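Valine-pyruvate aminotransferase (Salmonella typhimurium, PDB 3G7Q) catalyses the pyridoxal 5'-phosphate-dependent transfer of an amino group from valine to pyruvate, giving 3-methyl-2-oxobutanoate and alanine, and probably serves alanine biosynthesis. Local coordinates at residues L355-L360 with Q386-N391; V365-G370 with K404-E409; Q52-D57 with P287-E292. All coordinates share one frame; numbering follows the deposited sequence. Where two conformers were deposited one is given.

Interaction 1. Residues L355-L360 with Q386-N391; sequences LLYQRL and QCMRMN
The phenol ring of Tyr357 meets Met388 at its edge: the terminal methyl CE of this selenomethionine lies near the ring plane rather than over a face. Its closest approach to the tyrosine is to the aliphatic root of the side chain, with CE 4.3 Å from Tyr357 CB. The amide carbon CD of Gln358 also stands at the ring edge, in its plane. Tyrosine suits this place because its hydrocarbon part can pack in the interior while its OH reaches Asp23 for a hydrogen bond. Helix 353-362 here covers strand 387-391, an interior strand of the mixed sheet in the C-terminal part of this class I aminotransferase, and the two directions differ by 44°. Met388 alone spans the gap. Its chain bends at the last torsion (chi3 79°), turning CE toward the tyrosine while SE rests on the ends of two leucines, both approaching from the helix side. Leu360 comes tip to tip with it, CD1 lying 3.9 Å from Met388 SE. Leu356 slants across the same chain, with CD2 at 4.0 Å from Met388 SE. One helical turn separates these leucines, whose branched ends suit a long, flexible and apolar residue. Met367, just before edge strand 368-369, also packs on Met388.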
# COMPACT_ATOMS: atom_id res chain seq x y z
N LEU A 355 6.23 30.66 13.80
CA LEU A 355 5.35 31.76 14.21
C LEU A 355 4.65 32.38 12.99
O LEU A 355 3.45 32.63 13.01
CB LEU A 355 6.08 32.81 15.02
CG LEU A 355 5.22 33.98 15.52
CD1 LEU A 355 3.94 33.53 16.30
CD2 LEU A 355 6.08 34.90 16.39
N LEU A 356 5.42 32.65 11.95
CA LEU A 356 4.84 33.16 10.70
C LEU A 356 3.71 32.24 10.22
O LEU A 356 2.64 32.72 9.84
CB LEU A 356 5.90 33.27 9.63
CG LEU A 356 5.47 34.07 8.39
CD1 LEU A 356 5.10 35.55 8.70
CD2 LEU A 356 6.56 33.98 7.30
N TYR A 357 3.92 30.93 10.27
CA TYR A 357 2.89 29.97 9.89
C TYR A 357 1.57 30.19 10.64
O TYR A 357 0.50 30.10 10.05
CB TYR A 357 3.39 28.53 10.17
CG TYR A 357 2.30 27.48 10.06
CD1 TYR A 357 1.51 27.12 11.15
CD2 TYR A 357 2.09 26.80 8.87
CE1 TYR A 357 0.52 26.15 11.03
CE2 TYR A 357 1.09 25.85 8.75
CZ TYR A 357 0.33 25.51 9.83
OH TYR A 357 -0.64 24.55 9.68
N GLN A 358 1.65 30.42 11.94
CA GLN A 358 0.44 30.66 12.75
C GLN A 358 -0.27 31.93 12.29
O GLN A 358 -1.50 31.99 12.22
CB GLN A 358 0.77 30.74 14.24
CG GLN A 358 1.30 29.43 14.83
CD GLN A 358 0.29 28.30 14.75
OE1 GLN A 358 -0.92 28.54 14.89
NE2 GLN A 358 0.76 27.07 14.56
N ARG A 359 0.51 32.96 12.00
CA ARG A 359 -0.05 34.24 11.56
C ARG A 359 -0.73 34.14 10.19
O ARG A 359 -1.77 34.77 9.96
CB ARG A 359 1.03 35.31 11.55
CG ARG A 359 1.43 35.64 12.97
CD ARG A 359 2.46 36.71 13.01
NE ARG A 359 2.86 37.00 14.39
CZ ARG A 359 3.76 37.93 14.69
NH1 ARG A 359 4.31 38.64 13.72
NH2 ARG A 359 4.09 38.14 15.95
N LEU A 360 -0.10 33.40 9.30
CA LEU A 360 -0.67 33.13 7.96
C LEU A 360 -1.94 32.28 8.09
O LEU A 360 -2.97 32.58 7.49
CB LEU A 360 0.35 32.40 7.13
CG LEU A 360 1.60 33.18 6.71
CD1 LEU A 360 2.65 32.27 6.02
CD2 LEU A 360 1.20 34.30 5.79
N GLN A 386 13.88 29.96 9.04
CA GLN A 386 13.67 31.12 8.21
C GLN A 386 13.11 30.75 6.84
O GLN A 386 12.98 31.62 5.99
CB GLN A 386 15.00 31.87 8.02
CG GLN A 386 15.57 32.36 9.32
CD GLN A 386 16.95 32.99 9.21
OE1 GLN A 386 17.51 33.21 8.12
NE2 GLN A 386 17.51 33.29 10.37
N CYS A 387 12.76 29.48 6.64
CA CYS A 387 12.28 29.00 5.34
C CYS A 387 10.87 28.44 5.41
O CYS A 387 10.41 28.01 6.48
CB CYS A 387 13.20 27.91 4.78
SG CYS A 387 14.93 28.35 4.52
N MSE A 388 10.20 28.43 4.26
CA MSE A 388 8.91 27.81 4.11
C MSE A 388 8.79 27.21 2.73
O MSE A 388 9.40 27.69 1.78
CB MSE A 388 7.76 28.81 4.27
CG MSE A 388 7.72 29.46 5.65
SE MSE A 388 5.97 30.26 6.03
CE MSE A 388 5.42 28.53 6.43
N ARG A 389 7.99 26.15 2.62
CA ARG A 389 7.70 25.57 1.31
C ARG A 389 6.29 25.94 0.87
O ARG A 389 5.34 25.86 1.66
CB ARG A 389 7.77 24.05 1.37
CG ARG A 389 7.71 23.37 0.01
CD ARG A 389 7.45 21.85 0.14
NE ARG A 389 6.04 21.52 0.42
CZ ARG A 389 5.59 20.29 0.67
NH1 ARG A 389 6.41 19.25 0.69
NH2 ARG A 389 4.29 20.10 0.92
N MSE A 390 6.15 26.29 -0.40
CA MSE A 390 4.84 26.47 -1.03
C MSE A 390 4.77 25.65 -2.31
O MSE A 390 5.80 25.31 -2.91
CB MSE A 390 4.56 27.94 -1.34
CG MSE A 390 5.54 28.60 -2.26
SE MSE A 390 4.78 30.35 -2.85
CE MSE A 390 3.58 29.74 -4.19
N ASN A 391 3.54 25.37 -2.74
CA ASN A 391 3.24 24.65 -3.99
C ASN A 391 2.82 25.72 -4.99
O ASN A 391 1.94 26.51 -4.68
CB ASN A 391 2.14 23.63 -3.72
CG ASN A 391 1.82 22.78 -4.94
OD1 ASN A 391 1.73 23.29 -6.05
ND2 ASN A 391 1.59 21.47 -4.71

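Interaction 2. Residues V365-G370 with K404-E409; sequences VLMVPG and KILAEE
Ile405 O accepts the N-H of Glu409 at 3.0 Å, a routine helical bond that fixes the turn from which the Ile405 side chain reaches Val365. Here the C-terminal part of a class I aminotransferase packs its long helix 396-416 on strand 365-366, through Val365, and on Met367, the residue that links this strand to strand 368-369. Val365 and Met367, two residues apart in extended chain, both direct their side chains at the helix. The intervening Leu366, and Val368 beyond, serve the other side, where they pack on helix 17-25.

Two separate apolar pairs make the contact. Val365 CG2 sits beside the backbone N and anti to the carbonyl carbon, which sets this one methyl against the isoleucine. It lies 3.6 Å from Ile405 CD1 and 3.8 Å from Ile405 CG2, so the methyl rests against both branches of the isoleucine. The two side chains slide past each other in opposite directions. Compact beta-branched residues suit this close approach, in which the CA atoms of Val365 and Ile405 are 7.7 Å apart.

Further along, a longer side chain takes over. Met367, a selenomethionine, also packs on Met388 and Met390, and so joins the helix to the face of the mixed sheet. At the helix border, Glu408 and Glu409 both form salt bridges with NH1 of Arg363. Leu406 meets Met367 at about a right angle: the chain, extended beyond CG (chi3 170°), carries Met367 CE to 4.0 Å from Leu406 CD2.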
# COMPACT_ATOMS: atom_id res chain seq x y z
N VAL A 365 -4.15 31.32 5.06
CA VAL A 365 -3.07 30.93 4.16
C VAL A 365 -2.23 29.84 4.82
O VAL A 365 -1.77 30.00 5.96
CB VAL A 365 -2.17 32.14 3.80
CG1 VAL A 365 -1.01 31.72 2.90
CG2 VAL A 365 -2.98 33.25 3.13
N LEU A 366 -2.08 28.72 4.13
CA LEU A 366 -1.28 27.62 4.61
C LEU A 366 -0.06 27.35 3.71
O LEU A 366 -0.21 27.15 2.51
CB LEU A 366 -2.13 26.37 4.70
CG LEU A 366 -3.24 26.38 5.76
CD1 LEU A 366 -4.01 25.10 5.58
CD2 LEU A 366 -2.69 26.53 7.21
N MSE A 367 1.13 27.34 4.34
CA MSE A 367 2.41 26.98 3.74
C MSE A 367 3.10 26.08 4.76
O MSE A 367 2.63 25.97 5.90
CB MSE A 367 3.26 28.22 3.43
CG MSE A 367 2.58 29.12 2.46
SE MSE A 367 3.76 30.66 2.08
CE MSE A 367 2.78 31.44 0.58
N VAL A 368 4.18 25.40 4.38
CA VAL A 368 4.85 24.47 5.30
C VAL A 368 6.09 25.09 5.94
O VAL A 368 6.97 25.58 5.25
CB VAL A 368 5.27 23.14 4.63
CG1 VAL A 368 5.68 22.14 5.71
CG2 VAL A 368 4.12 22.58 3.78
N PRO A 369 6.15 25.12 7.27
CA PRO A 369 7.38 25.61 7.88
C PRO A 369 8.57 24.75 7.49
O PRO A 369 8.49 23.52 7.48
CB PRO A 369 7.09 25.49 9.39
CG PRO A 369 5.65 25.47 9.49
CD PRO A 369 5.13 24.79 8.28
N GLY A 370 9.68 25.40 7.17
CA GLY A 370 10.87 24.71 6.68
C GLY A 370 11.60 23.80 7.64
O GLY A 370 12.24 22.84 7.22
N LYS A 404 0.13 38.13 -1.31
CA LYS A 404 -0.17 39.44 -0.77
C LYS A 404 -0.21 39.38 0.77
O LYS A 404 0.36 40.25 1.45
CB LYS A 404 -1.50 39.94 -1.32
CG LYS A 404 -1.93 41.32 -0.78
CD LYS A 404 -3.21 41.79 -1.45
CE LYS A 404 -3.64 43.14 -0.91
NZ LYS A 404 -4.84 43.61 -1.64
N ILE A 405 -0.89 38.36 1.30
CA ILE A 405 -1.00 38.17 2.76
C ILE A 405 0.40 37.86 3.33
O ILE A 405 0.80 38.44 4.35
CB ILE A 405 -2.02 37.08 3.09
CG1 ILE A 405 -3.45 37.61 2.82
CG2 ILE A 405 -1.89 36.59 4.54
CD1 ILE A 405 -4.53 36.54 2.88
N LEU A 406 1.12 36.98 2.67
CA LEU A 406 2.49 36.67 3.08
C LEU A 406 3.33 37.93 3.20
O LEU A 406 4.00 38.16 4.21
CB LEU A 406 3.16 35.68 2.10
CG LEU A 406 4.66 35.36 2.32
CD1 LEU A 406 4.93 34.69 3.66
CD2 LEU A 406 5.25 34.51 1.15
N ALA A 407 3.34 38.76 2.16
CA ALA A 407 4.12 39.99 2.18
C ALA A 407 3.68 40.90 3.31
O ALA A 407 4.51 41.57 3.92
CB ALA A 407 4.04 40.70 0.81
N GLU A 408 2.38 40.98 3.57
CA GLU A 408 1.91 41.80 4.70
C GLU A 408 2.45 41.30 6.04
O GLU A 408 2.83 42.09 6.89
CB GLU A 408 0.39 41.84 4.74
CG GLU A 408 -0.23 42.68 3.63
CD GLU A 408 -1.73 42.56 3.54
OE1 GLU A 408 -2.32 41.89 4.40
OE2 GLU A 408 -2.33 43.13 2.62
N GLU A 409 2.50 39.98 6.22
CA GLU A 409 2.98 39.36 7.47
C GLU A 409 4.50 39.47 7.61
O GLU A 409 4.99 39.66 8.71
CB GLU A 409 2.48 37.92 7.58
CG GLU A 409 0.96 37.85 7.74
CD GLU A 409 0.44 38.70 8.87
OE1 GLU A 409 1.02 38.69 9.99
OE2 GLU A 409 -0.56 39.41 8.65

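Interaction 3. Residues Q52-D57 with P287-E292; sequences QTLLTD and PAMMCE
Leu54 and Glu292 form the tight part of this contact, where the leucine methyl CD1 presses on the aliphatic stem of the glutamate at 3.5 Å from Glu292 CG. That CG, anti to the backbone N (chi1 -162°), is put against the leucine, and a bend at chi2 then turns the carboxylate onward to other partners: OE2 forms a salt bridge with Arg296, and OE1 is held by Lys63 and Gln75. Asp57 OD2 pairs with NH1 of the same Arg296, which probably offsets the like charges of Asp57 and Glu292. A buried glutamate can thus serve as hydrocarbon on one part of its length and as an ion-pair partner at the other.

The packing around Met289 is easier. Its terminal methyl CE lies 4.1 Å from Leu54 CD2 and equally far from Leu55 CD2, and this selenomethionine slants across both leucines. Helices 45-61 and 285-295 cross nearly at right angles here, at 102°, with local axes 11.3 Å apart. So wide a spacing calls for long side chains, and leucine and methionine fill it. The pair belongs to the dimer region of the aminotransferase, since Leu68 of the second subunit packs on both Leu55 and Met289.

The looser flank of helix 45-61 is polar. Gln52 points away from helix 285-295, and its NE2 bonds to Val59 O of the second subunit, while Thr53 is exposed. Thr56 turns its hydroxyl back on its own helix: OG1 donates to Gln52 O at 2.8 Å, tilted 30° from the carbonyl plane. Thr56 N reaches that oxygen from the other face, so two donors grip it.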
# COMPACT_ATOMS: atom_id res chain seq x y z
N GLN A 52 -8.79 10.97 -20.06
CA GLN A 52 -10.19 10.65 -20.33
C GLN A 52 -10.32 9.78 -21.58
O GLN A 52 -11.08 8.79 -21.60
CB GLN A 52 -11.04 11.92 -20.44
CG GLN A 52 -12.49 11.67 -20.78
CD GLN A 52 -13.23 10.82 -19.74
OE1 GLN A 52 -12.95 10.91 -18.54
NE2 GLN A 52 -14.21 10.08 -20.19
N THR A 53 -9.58 10.12 -22.62
CA THR A 53 -9.63 9.33 -23.85
C THR A 53 -9.00 7.96 -23.64
O THR A 53 -9.51 6.95 -24.11
CB THR A 53 -8.91 10.08 -25.00
OG1 THR A 53 -9.54 11.34 -25.18
CG2 THR A 53 -8.96 9.28 -26.31
N LEU A 54 -7.87 7.92 -22.93
CA LEU A 54 -7.22 6.65 -22.67
C LEU A 54 -8.14 5.72 -21.87
O LEU A 54 -8.27 4.53 -22.19
CB LEU A 54 -5.94 6.89 -21.89
CG LEU A 54 -5.11 5.66 -21.57
CD1 LEU A 54 -4.62 4.96 -22.87
CD2 LEU A 54 -3.95 6.05 -20.67
N LEU A 55 -8.75 6.26 -20.83
CA LEU A 55 -9.65 5.45 -20.00
C LEU A 55 -10.84 4.96 -20.81
O LEU A 55 -11.28 3.81 -20.67
CB LEU A 55 -10.10 6.26 -18.79
CG LEU A 55 -9.01 6.46 -17.73
CD1 LEU A 55 -9.42 7.54 -16.74
CD2 LEU A 55 -8.69 5.11 -16.98
N THR A 56 -11.37 5.82 -21.68
CA THR A 56 -12.47 5.44 -22.53
C THR A 56 -12.07 4.25 -23.40
O THR A 56 -12.81 3.26 -23.51
CB THR A 56 -12.98 6.63 -23.38
OG1 THR A 56 -13.52 7.63 -22.49
CG2 THR A 56 -14.04 6.18 -24.39
N ASP A 57 -10.89 4.32 -24.01
CA ASP A 57 -10.41 3.21 -24.85
C ASP A 57 -10.20 1.93 -24.07
O ASP A 57 -10.55 0.84 -24.52
CB ASP A 57 -9.08 3.56 -25.52
CG ASP A 57 -9.18 4.70 -26.52
OD1 ASP A 57 -10.29 5.03 -26.98
OD2 ASP A 57 -8.13 5.26 -26.85
N PRO A 287 -0.50 0.42 -13.15
CA PRO A 287 0.30 -0.38 -14.06
C PRO A 287 -0.30 -0.57 -15.45
O PRO A 287 0.44 -0.51 -16.44
CB PRO A 287 0.43 -1.72 -13.33
CG PRO A 287 0.24 -1.39 -11.89
CD PRO A 287 -0.68 -0.23 -11.84
N ALA A 288 -1.62 -0.77 -15.54
CA ALA A 288 -2.26 -0.98 -16.84
C ALA A 288 -2.18 0.28 -17.69
O ALA A 288 -1.87 0.22 -18.89
CB ALA A 288 -3.74 -1.45 -16.68
N MSE A 289 -2.43 1.43 -17.07
CA MSE A 289 -2.34 2.70 -17.78
C MSE A 289 -0.91 2.96 -18.26
O MSE A 289 -0.71 3.42 -19.37
CB MSE A 289 -2.82 3.86 -16.91
CG MSE A 289 -4.33 3.78 -16.68
SE MSE A 289 -4.88 5.15 -15.47
CE MSE A 289 -4.96 6.71 -16.70
N MSE A 290 0.07 2.67 -17.41
CA MSE A 290 1.47 2.82 -17.80
C MSE A 290 1.83 1.92 -18.97
O MSE A 290 2.49 2.35 -19.91
CB MSE A 290 2.41 2.50 -16.66
CG MSE A 290 2.48 3.54 -15.59
SE MSE A 290 4.07 3.23 -14.50
CE MSE A 290 5.13 3.27 -15.63
N CYS A 291 1.40 0.66 -18.91
CA CYS A 291 1.68 -0.26 -20.01
C CYS A 291 1.15 0.30 -21.33
O CYS A 291 1.83 0.27 -22.36
CB CYS A 291 1.04 -1.63 -19.80
SG CYS A 291 1.88 -2.74 -18.70
N GLU A 292 -0.07 0.83 -21.28
CA GLU A 292 -0.71 1.38 -22.45
C GLU A 292 0.01 2.62 -22.95
O GLU A 292 0.23 2.76 -24.15
CB GLU A 292 -2.18 1.69 -22.13
CG GLU A 292 -3.08 1.85 -23.30
CD GLU A 292 -3.14 0.62 -24.22
OE1 GLU A 292 -2.99 -0.55 -23.77
OE2 GLU A 292 -3.30 0.86 -25.41

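In the fold
From the N terminus, interaction 3 comes first: 52-57 waits some 230 residues for 287-292, and the loop so closed contains every strand of the seven-stranded mixed sheet. It is complete before the other two begin. Interactions 1 and 2 then cross, their segments following in the order 355-360, 365-370, 386-391 and 404-409. They touch directly, because strands 368-369 and 387-391 are neighbours in the six-stranded sheet. Interaction 1 sets helix 353-362 on that sheet, and interaction 2 sets helix 396-416 on the chain leading into its edge strand. Interaction 3 lies about 39 Å from each of them, centre to centre, and joins two helices beside the second subunit.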